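Local coordinates for PhiH1 repressor-like protein (Haloarcula marismortui ATCC 43049, PDB 3B73) that is of unknown function but, as a winged helix-turn-helix protein resembling a phage repressor, probably binds DNA and regulates transcription, at residues W14-L19 against E74-G79; I22-N27 against E34-I39; R48-L53 against G65-T70; A54-L59 against G84-I89. One frame throughout, in Å; residues are numbered along the deposited sequence.

Overall arrangement
Contact 1 is the buried one, contact 3 is half buried, and contacts 2 and 4 lie at the surface. Helix 13-25 serves contacts 1 and 2, with helix 71-77 and with the loop after helix 30-34; helix 43-55 and the residues just after it serve contacts 3 and 4, with strand 66-69 and with the hairpin 81-88. Chemistry follows depth: contact 1 pairs leucine packing with a short phenol-carboxylate bond, contact 3 is leucine against a tyrosine face, contact 2 is a salt-bridge network and contact 4 one weak histidine-glutamate hydrogen bond. Asp15 to Arg49 ties contact 1 to contact 3. Contacts 2 and 4 lie about 20 Å apart between centres, on opposite sides of the chain's centre.

Contact 1: residues W14-L19 against E74-G79; sequences WDDRIL and EAYLNG
Tyr76 leaves helix 71-77 with CG anti to its backbone N (chi1 161°), a torsion that sends the ring toward helix 13-25, while chi1 of -89° in Asp16 brings OD1 to the phenol. The Asp16 and Tyr76 side chains cross at about a right angle; Tyr76 OH donates to Asp16 OD1 at 2.7 Å. Asp16 OD1 sits at the ring edge, in its plane, and accepts through its syn lone pair; carboxylate and ring planes are 58° apart. One turn further along helix 13-25, Leu19 CD1 packs on Tyr76 CD2 at 3.7 Å, the two side chains crossing at about a right angle. Here the first helix of the winged helix-turn-helix domain meets the helix that follows the wing strand 66-69, and Ile69 of that strand touches both Leu19 and Leu77. Leu19 also meets Leu77, with Leu77 CD2 3.7 Å from Leu19 CB. Beyond Leu77 the helix ends in a Schellman motif, with Gly79 at positive phi, Glu80 N bonded to Ala75 O, and Gly79 N to Tyr76 O at 3.0 Å. Asp16 OD2 forms salt bridges with Arg5 of its own chain and with Arg17 of the second subunit.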
loop_
_atom_site.group_PDB
_atom_site.type_symbol
_atom_site.label_atom_id
_atom_site.label_comp_id
_atom_site.label_asym_id
_atom_site.label_seq_id
_atom_site.Cartn_x
_atom_site.Cartn_y
_atom_site.Cartn_z
ATOM N N TRP B 14 -3.539 -0.137 4.793
ATOM C CA TRP B 14 -3.677 0.973 5.724
ATOM C C TRP B 14 -2.386 1.202 6.472
ATOM O O TRP B 14 -2.108 2.308 6.925
ATOM C CB TRP B 14 -4.882 0.759 6.665
ATOM C CG TRP B 14 -6.110 0.493 5.831
ATOM C CD1 TRP B 14 -6.775 -0.696 5.702
ATOM C CD2 TRP B 14 -6.746 1.413 4.918
ATOM N NE1 TRP B 14 -7.803 -0.558 4.783
ATOM C CE2 TRP B 14 -7.808 0.724 4.298
ATOM C CE3 TRP B 14 -6.539 2.755 4.595
ATOM C CZ2 TRP B 14 -8.658 1.335 3.365
ATOM C CZ3 TRP B 14 -7.375 3.351 3.660
ATOM C CH2 TRP B 14 -8.421 2.640 3.061
ATOM N N ASP B 15 -1.587 0.151 6.574
ATOM C CA ASP B 15 -0.223 0.273 7.061
ATOM C C ASP B 15 0.609 1.318 6.296
ATOM O O ASP B 15 1.312 2.112 6.927
ATOM C CB ASP B 15 0.473 -1.093 7.028
ATOM C CG ASP B 15 -0.134 -2.069 8.026
ATOM O OD1 ASP B 15 -0.812 -1.600 8.974
ATOM O OD2 ASP B 15 0.042 -3.292 7.850
ATOM N N ASP B 16 0.544 1.304 4.963
ATOM C CA ASP B 16 1.328 2.238 4.155
ATOM C C ASP B 16 0.785 3.632 4.398
ATOM O O ASP B 16 1.552 4.590 4.564
ATOM C CB ASP B 16 1.260 1.906 2.648
ATOM C CG ASP B 16 2.351 0.925 2.200
ATOM O OD1 ASP B 16 2.986 0.269 3.050
ATOM O OD2 ASP B 16 2.561 0.781 0.985
ATOM N N ARG B 17 -0.539 3.734 4.449
ATOM C CA ARG B 17 -1.185 5.019 4.698
ATOM C C ARG B 17 -0.775 5.568 6.045
ATOM O O ARG B 17 -0.351 6.718 6.156
ATOM C CB ARG B 17 -2.708 4.910 4.630
ATOM C CG ARG B 17 -3.219 4.495 3.277
ATOM C CD ARG B 17 -2.727 5.419 2.173
ATOM N NE ARG B 17 -2.888 4.697 0.934
ATOM C CZ ARG B 17 -1.889 4.184 0.234
ATOM N NH1 ARG B 17 -0.633 4.386 0.591
ATOM N NH2 ARG B 17 -2.160 3.491 -0.850
ATOM N N ILE B 18 -0.871 4.741 7.079
ATOM C CA ILE B 18 -0.473 5.210 8.392
ATOM C C ILE B 18 0.989 5.628 8.382
ATOM O O ILE B 18 1.324 6.685 8.897
ATOM C CB ILE B 18 -0.700 4.153 9.453
ATOM C CG1 ILE B 18 -2.203 3.906 9.604
ATOM C CG2 ILE B 18 -0.029 4.572 10.751
ATOM C CD1 ILE B 18 -2.514 2.637 10.272
ATOM N N LEU B 19 1.865 4.811 7.800
ATOM C CA LEU B 19 3.278 5.189 7.777
ATOM C C LEU B 19 3.493 6.524 7.057
ATOM O O LEU B 19 4.250 7.369 7.520
ATOM C CB LEU B 19 4.149 4.098 7.153
ATOM C CG LEU B 19 4.422 2.913 8.065
ATOM C CD1 LEU B 19 5.001 1.788 7.251
ATOM C CD2 LEU B 19 5.356 3.304 9.236
ATOM N N GLU B 74 11.164 4.519 7.784
ATOM C CA GLU B 74 11.521 5.457 6.708
ATOM C C GLU B 74 12.137 4.728 5.532
ATOM O O GLU B 74 11.752 4.938 4.392
ATOM C CB GLU B 74 12.546 6.474 7.201
ATOM C CG GLU B 74 12.082 7.371 8.306
ATOM C CD GLU B 74 12.036 8.812 7.889
ATOM O OE1 GLU B 74 12.974 9.554 8.258
ATOM O OE2 GLU B 74 11.075 9.191 7.183
ATOM N N ALA B 75 13.112 3.874 5.830
ATOM C CA ALA B 75 13.799 3.122 4.801
ATOM C C ALA B 75 12.787 2.279 4.044
ATOM O O ALA B 75 12.884 2.116 2.812
ATOM C CB ALA B 75 14.879 2.235 5.425
ATOM N N TYR B 76 11.814 1.741 4.783
ATOM C CA TYR B 76 10.774 0.908 4.151
ATOM C C TYR B 76 9.975 1.711 3.109
ATOM O O TYR B 76 9.798 1.272 1.970
ATOM C CB TYR B 76 9.813 0.296 5.193
ATOM C CG TYR B 76 8.523 -0.159 4.535
ATOM C CD1 TYR B 76 8.495 -1.329 3.763
ATOM C CD2 TYR B 76 7.341 0.604 4.639
ATOM C CE1 TYR B 76 7.316 -1.749 3.110
ATOM C CE2 TYR B 76 6.151 0.183 3.997
ATOM C CZ TYR B 76 6.152 -1.005 3.246
ATOM O OH TYR B 76 5.017 -1.430 2.582
ATOM N N LEU B 77 9.473 2.881 3.507
ATOM C CA LEU B 77 8.759 3.744 2.554
ATOM C C LEU B 77 9.593 4.022 1.281
ATOM O O LEU B 77 9.038 4.166 0.182
ATOM C CB LEU B 77 8.340 5.059 3.228
ATOM C CG LEU B 77 7.360 4.913 4.400
ATOM C CD1 LEU B 77 7.096 6.238 5.093
ATOM C CD2 LEU B 77 6.037 4.304 3.941
ATOM N N ASN B 78 10.923 4.057 1.431
ATOM C CA ASN B 78 11.845 4.356 0.324
ATOM C C ASN B 78 12.393 3.147 -0.406
ATOM O O ASN B 78 13.334 3.264 -1.198
ATOM C CB ASN B 78 13.021 5.185 0.838
ATOM C CG ASN B 78 12.584 6.516 1.382
ATOM O OD1 ASN B 78 11.763 7.198 0.766
ATOM N ND2 ASN B 78 13.115 6.898 2.540
ATOM N N GLY B 79 11.812 1.981 -0.142
ATOM C CA GLY B 79 12.227 0.773 -0.834
ATOM C C GLY B 79 13.593 0.229 -0.424
ATOM O O GLY B 79 14.246 -0.474 -1.201
#

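Contact 2: residues I22-N27 against E34-I39; sequences IHEEGN and EDRDEI
Arg36 NH1 is gripped by two carboxylates of helix 13-25, those of the successive residues Glu24 and Glu25. The shorter link runs from Arg36 NH1 to Glu24 OE2 at 2.8 Å, a salt bridge whose hydrogen bond is weak because the N-H...O angle is only 125°. Glu24 OE2 sits at the edge of the guanidinium, near its plane, although the carboxylate itself is turned 54° from that plane. Glu25 OE2 is 3.4 Å from Arg36 NH1 and approaches obliquely, its carboxylate nearly perpendicular to the guanidinium; this is an ion pair alone. The two glutamates reach the same nitrogen by different paths: Glu24 has CG wedged between backbone N and carbonyl carbon (chi1 85°) and then runs extended, whereas Glu25 folds at chi2. On the other end of the guanidinium lies a second salt bridge, again with a weak hydrogen bond, 3.0 Å from Arg36 NH2 to Glu38 OE1 within the type I turn Arg36-Ile39. The network joins the C-terminal end of the first helix to the loop between helices 30-34 and 43-55 of the winged helix-turn-helix domain, while Ile39 packs on Ile21. Glu24 OE2 and Glu25 OE2 lie just 3.1 Å apart, two acceptors whose mutual repulsion the arginine charge would offset; the exposed link is probably electrostatic more than directional.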
loop_
_atom_site.group_PDB
_atom_site.type_symbol
_atom_site.label_atom_id
_atom_site.label_comp_id
_atom_site.label_asym_id
_atom_site.label_seq_id
_atom_site.Cartn_x
_atom_site.Cartn_y
_atom_site.Cartn_z
ATOM N N ILE B 22 2.250 9.478 9.263
ATOM C CA ILE B 22 3.141 9.775 10.367
ATOM C C ILE B 22 4.465 10.359 9.841
ATOM O O ILE B 22 5.027 11.260 10.441
ATOM C CB ILE B 22 3.366 8.536 11.239
ATOM C CG1 ILE B 22 2.054 8.178 11.951
ATOM C CG2 ILE B 22 4.502 8.777 12.241
ATOM C CD1 ILE B 22 2.174 6.978 12.870
ATOM N N HIS B 23 4.944 9.867 8.703
ATOM C CA HIS B 23 6.179 10.391 8.130
ATOM C C HIS B 23 6.035 11.889 7.872
ATOM O O HIS B 23 6.930 12.671 8.184
ATOM C CB HIS B 23 6.551 9.668 6.837
ATOM C CG HIS B 23 7.587 10.379 6.013
ATOM N ND1 HIS B 23 8.935 10.325 6.297
ATOM C CD2 HIS B 23 7.468 11.155 4.908
ATOM C CE1 HIS B 23 9.603 11.032 5.402
ATOM N NE2 HIS B 23 8.735 11.548 4.549
ATOM N N GLU B 24 4.899 12.289 7.320
ATOM C CA GLU B 24 4.714 13.685 6.965
ATOM C C GLU B 24 4.351 14.572 8.160
ATOM O O GLU B 24 4.757 15.721 8.206
ATOM C CB GLU B 24 3.677 13.840 5.844
ATOM C CG GLU B 24 2.230 13.887 6.322
ATOM C CD GLU B 24 1.251 14.354 5.247
ATOM O OE1 GLU B 24 1.336 13.874 4.094
ATOM O OE2 GLU B 24 0.386 15.198 5.564
ATOM N N GLU B 25 3.593 14.043 9.118
ATOM C CA GLU B 25 3.133 14.827 10.270
ATOM C C GLU B 25 4.116 14.803 11.434
ATOM O O GLU B 25 4.070 15.669 12.305
ATOM C CB GLU B 25 1.780 14.310 10.776
ATOM C CG GLU B 25 0.605 14.485 9.816
ATOM C CD GLU B 25 0.281 15.935 9.529
ATOM O OE1 GLU B 25 0.506 16.787 10.418
ATOM O OE2 GLU B 25 -0.199 16.220 8.412
ATOM N N GLY B 26 4.979 13.792 11.469
ATOM C CA GLY B 26 5.926 13.650 12.558
ATOM C C GLY B 26 5.477 12.646 13.610
ATOM O O GLY B 26 6.225 11.733 13.972
ATOM N N ASN B 27 4.270 12.817 14.130
ATOM C CA ASN B 27 3.714 11.773 14.981
ATOM C C ASN B 27 2.256 11.486 14.688
ATOM O O ASN B 27 1.592 12.225 13.963
ATOM C CB ASN B 27 3.908 12.106 16.448
ATOM C CG ASN B 27 3.360 13.450 16.801
ATOM O OD1 ASN B 27 2.418 13.917 16.168
ATOM N ND2 ASN B 27 3.948 14.096 17.810
ATOM N N GLU B 34 -7.558 8.388 12.512
ATOM C CA GLU B 34 -8.958 8.087 12.199
ATOM C C GLU B 34 -9.633 9.222 11.411
ATOM O O GLU B 34 -10.393 8.995 10.460
ATOM C CB GLU B 34 -9.713 7.826 13.515
ATOM C CG GLU B 34 -11.208 7.766 13.380
ATOM C CD GLU B 34 -11.622 6.731 12.375
ATOM O OE1 GLU B 34 -10.934 5.691 12.305
ATOM O OE2 GLU B 34 -12.614 6.958 11.651
ATOM N N ASP B 35 -9.326 10.452 11.795
ATOM C CA ASP B 35 -9.995 11.614 11.221
ATOM C C ASP B 35 -9.497 12.005 9.831
ATOM O O ASP B 35 -10.080 12.873 9.194
ATOM C CB ASP B 35 -9.902 12.806 12.180
ATOM C CG ASP B 35 -10.639 12.557 13.486
ATOM O OD1 ASP B 35 -11.676 11.857 13.451
ATOM O OD2 ASP B 35 -10.183 13.052 14.542
ATOM N N ARG B 36 -8.420 11.375 9.366
ATOM C CA ARG B 36 -7.912 11.625 8.018
ATOM C C ARG B 36 -8.844 11.043 6.943
ATOM O O ARG B 36 -9.462 9.993 7.148
ATOM C CB ARG B 36 -6.523 11.017 7.885
ATOM C CG ARG B 36 -5.464 11.775 8.627
ATOM C CD ARG B 36 -5.189 13.055 7.883
ATOM N NE ARG B 36 -3.755 13.305 7.795
ATOM C CZ ARG B 36 -3.107 13.537 6.657
ATOM N NH1 ARG B 36 -1.795 13.752 6.661
ATOM N NH2 ARG B 36 -3.773 13.575 5.514
ATOM N N ASP B 37 -8.951 11.712 5.795
ATOM C CA ASP B 37 -9.816 11.208 4.721
ATOM C C ASP B 37 -9.272 9.893 4.196
ATOM O O ASP B 37 -10.021 9.008 3.769
ATOM C CB ASP B 37 -9.902 12.205 3.562
ATOM C CG ASP B 37 -10.893 13.327 3.824
ATOM O OD1 ASP B 37 -11.164 13.625 5.008
ATOM O OD2 ASP B 37 -11.399 13.915 2.842
ATOM N N GLU B 38 -7.949 9.790 4.252
ATOM C CA GLU B 38 -7.205 8.703 3.647
ATOM C C GLU B 38 -7.267 7.433 4.468
ATOM O O GLU B 38 -6.830 6.374 4.010
ATOM C CB GLU B 38 -5.738 9.113 3.473
ATOM C CG GLU B 38 -5.557 10.313 2.577
ATOM C CD GLU B 38 -5.462 11.602 3.359
ATOM O OE1 GLU B 38 -5.896 11.626 4.532
ATOM O OE2 GLU B 38 -4.937 12.589 2.804
ATOM N N ILE B 39 -7.763 7.546 5.696
ATOM C CA ILE B 39 -7.901 6.371 6.548
ATOM C C ILE B 39 -9.359 5.931 6.550
ATOM O O ILE B 39 -10.226 6.674 6.995
ATOM C CB ILE B 39 -7.420 6.652 7.973
ATOM C CG1 ILE B 39 -5.948 7.107 7.972
ATOM C CG2 ILE B 39 -7.628 5.422 8.873
ATOM C CD1 ILE B 39 -4.987 6.188 7.214
#

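Contact 3: residues R48-L53 against G65-T70; sequences RRLKKL and GVYVIT
In this winged helix-turn-helix domain, helix 43-55, which by its place in the fold is probably the recognition helix, packs against wing strand 66-69 through Leu50 and Tyr67. The aromatic ring lies flat against the leucine. Leu50 CB stands over the centre of one face, 3.9 Å from the centroid of the Tyr67 ring and 10° off its normal, a CH-pi contact. Both branches of the leucine add to it: Leu50 CD1 comes to 3.9 Å from Tyr67 CD2, and Leu50 CD2 to 4.1 Å from Tyr67 CG, near the root of the ring. Tyr67 holds CG anti to its carbonyl carbon (chi1 -73°), a torsion that turns one ring face to Leu50. The two side chains meet at a slant, and the contact is apolar apart from the backbone that borders it. Behind Leu50, Ile18 of helix 13-25 and Leu59 of strand 59-62 continue the core, while Tyr67 also touches Pro61. Strand 66-69 is the central strand of its antiparallel sheet, and at its end Thr70 OG1 caps helix 71-77 through Gly73 N. At the outer end of the ring, Tyr67 OH lies 4.1 Å from Lys51 CA. Along the ring's flank, Tyr67 CE1 is 3.7 Å from Leu50 O.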
loop_
_atom_site.group_PDB
_atom_site.type_symbol
_atom_site.label_atom_id
_atom_site.label_comp_id
_atom_site.label_asym_id
_atom_site.label_seq_id
_atom_site.Cartn_x
_atom_site.Cartn_y
_atom_site.Cartn_z
ATOM N N ARG B 48 -4.884 -1.133 16.316
ATOM C CA ARG B 48 -4.343 -2.455 16.002
ATOM C C ARG B 48 -3.166 -2.380 15.026
ATOM O O ARG B 48 -2.124 -2.986 15.268
ATOM C CB ARG B 48 -5.442 -3.364 15.448
ATOM C CG ARG B 48 -6.085 -4.223 16.516
ATOM C CD ARG B 48 -7.265 -5.032 15.980
ATOM N NE ARG B 48 -8.537 -4.340 16.174
ATOM C CZ ARG B 48 -9.392 -4.061 15.197
ATOM N NH1 ARG B 48 -9.109 -4.430 13.953
ATOM N NH2 ARG B 48 -10.532 -3.426 15.462
ATOM N N ARG B 49 -3.328 -1.625 13.942
ATOM C CA ARG B 49 -2.253 -1.451 12.970
ATOM C C ARG B 49 -1.063 -0.725 13.581
ATOM O O ARG B 49 0.097 -1.082 13.322
ATOM C CB ARG B 49 -2.742 -0.707 11.724
ATOM C CG ARG B 49 -3.838 -1.434 10.974
ATOM C CD ARG B 49 -3.668 -2.940 10.984
ATOM N NE ARG B 49 -2.426 -3.415 10.366
ATOM C CZ ARG B 49 -2.128 -4.704 10.241
ATOM N NH1 ARG B 49 -2.980 -5.611 10.697
ATOM N NH2 ARG B 49 -0.991 -5.102 9.677
ATOM N N LEU B 50 -1.329 0.287 14.404
ATOM C CA LEU B 50 -0.222 0.970 15.097
ATOM C C LEU B 50 0.599 -0.024 15.933
ATOM O O LEU B 50 1.846 -0.038 15.883
ATOM C CB LEU B 50 -0.733 2.124 15.972
ATOM C CG LEU B 50 -1.245 3.350 15.203
ATOM C CD1 LEU B 50 -1.981 4.287 16.146
ATOM C CD2 LEU B 50 -0.096 4.083 14.460
ATOM N N LYS B 51 -0.103 -0.849 16.707
ATOM C CA LYS B 51 0.557 -1.833 17.564
ATOM C C LYS B 51 1.391 -2.765 16.689
ATOM O O LYS B 51 2.528 -3.113 17.037
ATOM C CB LYS B 51 -0.474 -2.613 18.392
ATOM C CG LYS B 51 0.028 -3.112 19.749
ATOM C CD LYS B 51 0.646 -4.501 19.643
ATOM C CE LYS B 51 0.999 -5.081 21.013
ATOM N NZ LYS B 51 1.529 -6.478 20.890
ATOM N N LYS B 52 0.837 -3.126 15.531
ATOM C CA LYS B 52 1.506 -4.056 14.621
ATOM C C LYS B 52 2.767 -3.434 14.010
ATOM O O LYS B 52 3.833 -4.040 14.009
ATOM C CB LYS B 52 0.555 -4.476 13.508
ATOM C CG LYS B 52 0.890 -5.814 12.859
ATOM C CD LYS B 52 0.257 -6.942 13.640
ATOM C CE LYS B 52 0.402 -8.263 12.933
ATOM N NZ LYS B 52 0.173 -9.374 13.896
ATOM N N LEU B 53 2.636 -2.214 13.502
ATOM C CA LEU B 53 3.773 -1.499 12.949
ATOM C C LEU B 53 4.888 -1.345 13.981
ATOM O O LEU B 53 6.071 -1.446 13.631
ATOM C CB LEU B 53 3.325 -0.143 12.380
ATOM C CG LEU B 53 2.457 -0.329 11.128
ATOM C CD1 LEU B 53 1.515 0.848 10.868
ATOM C CD2 LEU B 53 3.319 -0.671 9.927
ATOM N N GLY B 65 0.315 7.406 24.152
ATOM C CA GLY B 65 -0.254 6.831 22.944
ATOM C C GLY B 65 0.217 7.484 21.653
ATOM O O GLY B 65 -0.409 7.368 20.601
ATOM N N VAL B 66 1.329 8.196 21.722
ATOM C CA VAL B 66 1.869 8.760 20.506
ATOM C C VAL B 66 2.800 7.727 19.856
ATOM O O VAL B 66 3.566 7.033 20.539
ATOM C CB VAL B 66 2.573 10.115 20.755
ATOM C CG1 VAL B 66 3.396 10.519 19.545
ATOM C CG2 VAL B 66 1.540 11.206 21.081
ATOM N N TYR B 67 2.687 7.595 18.540
ATOM C CA TYR B 67 3.595 6.763 17.761
ATOM C C TYR B 67 4.389 7.654 16.796
ATOM O O TYR B 67 3.905 8.696 16.336
ATOM C CB TYR B 67 2.832 5.682 16.987
ATOM C CG TYR B 67 2.282 4.557 17.826
ATOM C CD1 TYR B 67 2.942 3.324 17.884
ATOM C CD2 TYR B 67 1.086 4.703 18.535
ATOM C CE1 TYR B 67 2.439 2.274 18.656
ATOM C CE2 TYR B 67 0.571 3.648 19.313
ATOM C CZ TYR B 67 1.258 2.439 19.364
ATOM O OH TYR B 67 0.776 1.385 20.114
ATOM N N VAL B 68 5.609 7.224 16.496
ATOM C CA VAL B 68 6.527 7.998 15.690
ATOM C C VAL B 68 7.278 7.020 14.772
ATOM O O VAL B 68 7.497 5.860 15.144
ATOM C CB VAL B 68 7.500 8.778 16.626
ATOM C CG1 VAL B 68 8.928 8.716 16.120
ATOM C CG2 VAL B 68 7.032 10.218 16.821
ATOM N N ILE B 69 7.679 7.463 13.583
ATOM C CA ILE B 69 8.347 6.549 12.637
ATOM C C ILE B 69 9.795 6.214 13.048
ATOM O O ILE B 69 10.433 6.992 13.749
ATOM C CB ILE B 69 8.268 7.090 11.167
ATOM C CG1 ILE B 69 8.596 5.983 10.169
ATOM C CG2 ILE B 69 9.184 8.324 10.949
ATOM C CD1 ILE B 69 7.943 6.150 8.783
ATOM N N THR B 70 10.295 5.038 12.650
ATOM C CA THR B 70 11.692 4.675 12.876
ATOM C C THR B 70 12.508 4.799 11.581
ATOM O O THR B 70 11.950 5.039 10.513
ATOM C CB THR B 70 11.808 3.223 13.361
ATOM O OG1 THR B 70 11.314 2.362 12.331
ATOM C CG2 THR B 70 10.990 2.999 14.638
#

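Contact 4: residues A54-L59 against G84-I89; sequences ADHDLL and GKERYI
A single polar link joins His56 to Glu86. His56 ND1 donates to Glu86 OE2 at 3.1 Å, and the bond is weak, with an N-H...O angle of 133°. The oxygen sits at the edge of the imidazole, near the ring plane, with His56 CE1 also 3.5 Å from Glu86 OE2. The carboxylate stands almost perpendicular to the ring, 81° between the planes. Glu86 gets there by a straight reach: beyond CG its chain is extended (chi2 -176°), carrying the carboxylate out from the turn of the hairpin 81-88. Of ring contacts, the imidazole stacks with Trp10, so His56 has a flat aromatic neighbour as well as an acid at its edge. In the backbone, His56 comes just after helix 43-55, which ends in a Schellman motif: Leu58 N bonds to Leu53 O, and Asp57, at positive phi, gives Asp57 N to Ala54 O at 2.9 Å. On the partner side, Glu86 and Arg87 form a G1 beta bulge opposite Asp82. The contact thus lies at the surface, where the end of helix 43-55 faces the hairpin that follows helix 71-77; Leu58 touches Leu19 and Leu53, and Tyr88 of the hairpin lies on helix 71-77 at Ala75.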
loop_
_atom_site.group_PDB
_atom_site.type_symbol
_atom_site.label_atom_id
_atom_site.label_comp_id
_atom_site.label_asym_id
_atom_site.label_seq_id
_atom_site.Cartn_x
_atom_site.Cartn_y
_atom_site.Cartn_z
ATOM N N ALA B 54 4.517 -1.121 15.245
ATOM C CA ALA B 54 5.511 -0.969 16.310
ATOM C C ALA B 54 6.203 -2.295 16.605
ATOM O O ALA B 54 7.421 -2.334 16.848
ATOM C CB ALA B 54 4.886 -0.384 17.576
ATOM N N ASP B 55 5.435 -3.383 16.566
ATOM C CA ASP B 55 6.002 -4.720 16.761
ATOM C C ASP B 55 7.046 -4.991 15.716
ATOM O O ASP B 55 8.043 -5.665 15.994
ATOM C CB ASP B 55 4.910 -5.793 16.694
ATOM C CG ASP B 55 3.936 -5.710 17.875
ATOM O OD1 ASP B 55 4.275 -5.040 18.875
ATOM O OD2 ASP B 55 2.844 -6.321 17.809
ATOM N N HIS B 56 6.812 -4.472 14.512
ATOM C CA HIS B 56 7.733 -4.684 13.398
ATOM C C HIS B 56 8.755 -3.560 13.280
ATOM O O HIS B 56 9.464 -3.459 12.287
ATOM C CB HIS B 56 6.958 -4.878 12.098
ATOM C CG HIS B 56 6.166 -6.145 12.068
ATOM N ND1 HIS B 56 6.635 -7.299 11.475
ATOM C CD2 HIS B 56 4.950 -6.454 12.579
ATOM C CE1 HIS B 56 5.738 -8.258 11.613
ATOM N NE2 HIS B 56 4.704 -7.771 12.274
ATOM N N ASP B 57 8.817 -2.724 14.311
ATOM C CA ASP B 57 9.818 -1.667 14.413
ATOM C C ASP B 57 9.794 -0.685 13.244
ATOM O O ASP B 57 10.800 -0.077 12.926
ATOM C CB ASP B 57 11.219 -2.268 14.589
ATOM C CG ASP B 57 11.596 -2.453 16.055
ATOM O OD1 ASP B 57 10.817 -3.059 16.831
ATOM O OD2 ASP B 57 12.688 -1.978 16.432
ATOM N N LEU B 58 8.632 -0.517 12.627
ATOM C CA LEU B 58 8.437 0.515 11.627
ATOM C C LEU B 58 7.947 1.791 12.297
ATOM O O LEU B 58 8.088 2.895 11.751
ATOM C CB LEU B 58 7.438 0.031 10.591
ATOM C CG LEU B 58 7.933 -1.224 9.874
ATOM C CD1 LEU B 58 7.052 -1.564 8.664
ATOM C CD2 LEU B 58 9.399 -1.070 9.447
ATOM N N LEU B 59 7.357 1.618 13.479
ATOM C CA LEU B 59 6.984 2.717 14.350
ATOM C C LEU B 59 7.552 2.424 15.731
ATOM O O LEU B 59 7.976 1.308 15.995
ATOM C CB LEU B 59 5.472 2.842 14.456
ATOM C CG LEU B 59 4.724 3.307 13.207
ATOM C CD1 LEU B 59 3.237 3.389 13.495
ATOM C CD2 LEU B 59 5.250 4.656 12.688
ATOM N N GLY B 84 9.060 -7.765 4.962
ATOM C CA GLY B 84 8.807 -9.202 5.081
ATOM C C GLY B 84 9.981 -9.954 5.714
ATOM O O GLY B 84 9.826 -10.603 6.752
ATOM N N LYS B 85 11.162 -9.872 5.101
ATOM C CA LYS B 85 12.354 -10.522 5.671
ATOM C C LYS B 85 12.850 -9.787 6.909
ATOM O O LYS B 85 13.510 -10.378 7.754
ATOM C CB LYS B 85 13.488 -10.639 4.637
ATOM C CG LYS B 85 13.203 -11.541 3.425
ATOM C CD LYS B 85 14.475 -11.692 2.561
ATOM C CE LYS B 85 14.461 -12.921 1.640
ATOM N NZ LYS B 85 13.474 -12.765 0.553
ATOM N N GLU B 86 12.519 -8.498 7.011
ATOM C CA GLU B 86 12.928 -7.654 8.136
ATOM C C GLU B 86 14.439 -7.437 8.163
ATOM O O GLU B 86 15.126 -7.691 9.144
ATOM C CB GLU B 86 12.372 -8.171 9.473
ATOM C CG GLU B 86 10.852 -8.461 9.407
ATOM C CD GLU B 86 10.252 -8.892 10.746
ATOM O OE1 GLU B 86 10.995 -8.963 11.749
ATOM O OE2 GLU B 86 9.032 -9.168 10.791
ATOM N N ARG B 87 14.948 -6.951 7.050
ATOM C CA ARG B 87 16.350 -6.617 6.934
ATOM C C ARG B 87 16.429 -5.420 6.011
ATOM O O ARG B 87 15.546 -5.200 5.170
ATOM C CB ARG B 87 17.124 -7.782 6.318
ATOM C CG ARG B 87 16.498 -8.319 5.037
ATOM C CD ARG B 87 17.530 -8.795 3.998
ATOM N NE ARG B 87 17.775 -10.238 4.032
ATOM C CZ ARG B 87 17.955 -10.997 2.946
ATOM N NH1 ARG B 87 18.173 -12.305 3.064
ATOM N NH2 ARG B 87 17.904 -10.452 1.736
ATOM N N TYR B 88 17.480 -4.633 6.173
ATOM C CA TYR B 88 17.789 -3.591 5.203
ATOM C C TYR B 88 18.188 -4.247 3.881
ATOM O O TYR B 88 18.658 -5.382 3.861
ATOM C CB TYR B 88 18.908 -2.683 5.733
ATOM C CG TYR B 88 18.418 -1.679 6.748
ATOM C CD1 TYR B 88 18.015 -0.403 6.351
ATOM C CD2 TYR B 88 18.339 -2.005 8.106
ATOM C CE1 TYR B 88 17.563 0.538 7.293
ATOM C CE2 TYR B 88 17.876 -1.082 9.045
ATOM C CZ TYR B 88 17.490 0.190 8.631
ATOM O OH TYR B 88 17.042 1.106 9.562
ATOM N N ILE B 89 17.974 -3.549 2.772
ATOM C CA ILE B 89 18.387 -4.055 1.464
ATOM C C ILE B 89 19.383 -3.117 0.767
ATOM O O ILE B 89 19.165 -1.890 0.683
ATOM C CB ILE B 89 17.180 -4.408 0.555
ATOM C CG1 ILE B 89 16.068 -3.370 0.655
ATOM C CG2 ILE B 89 16.582 -5.735 0.990
ATOM C CD1 ILE B 89 14.696 -3.862 0.109
#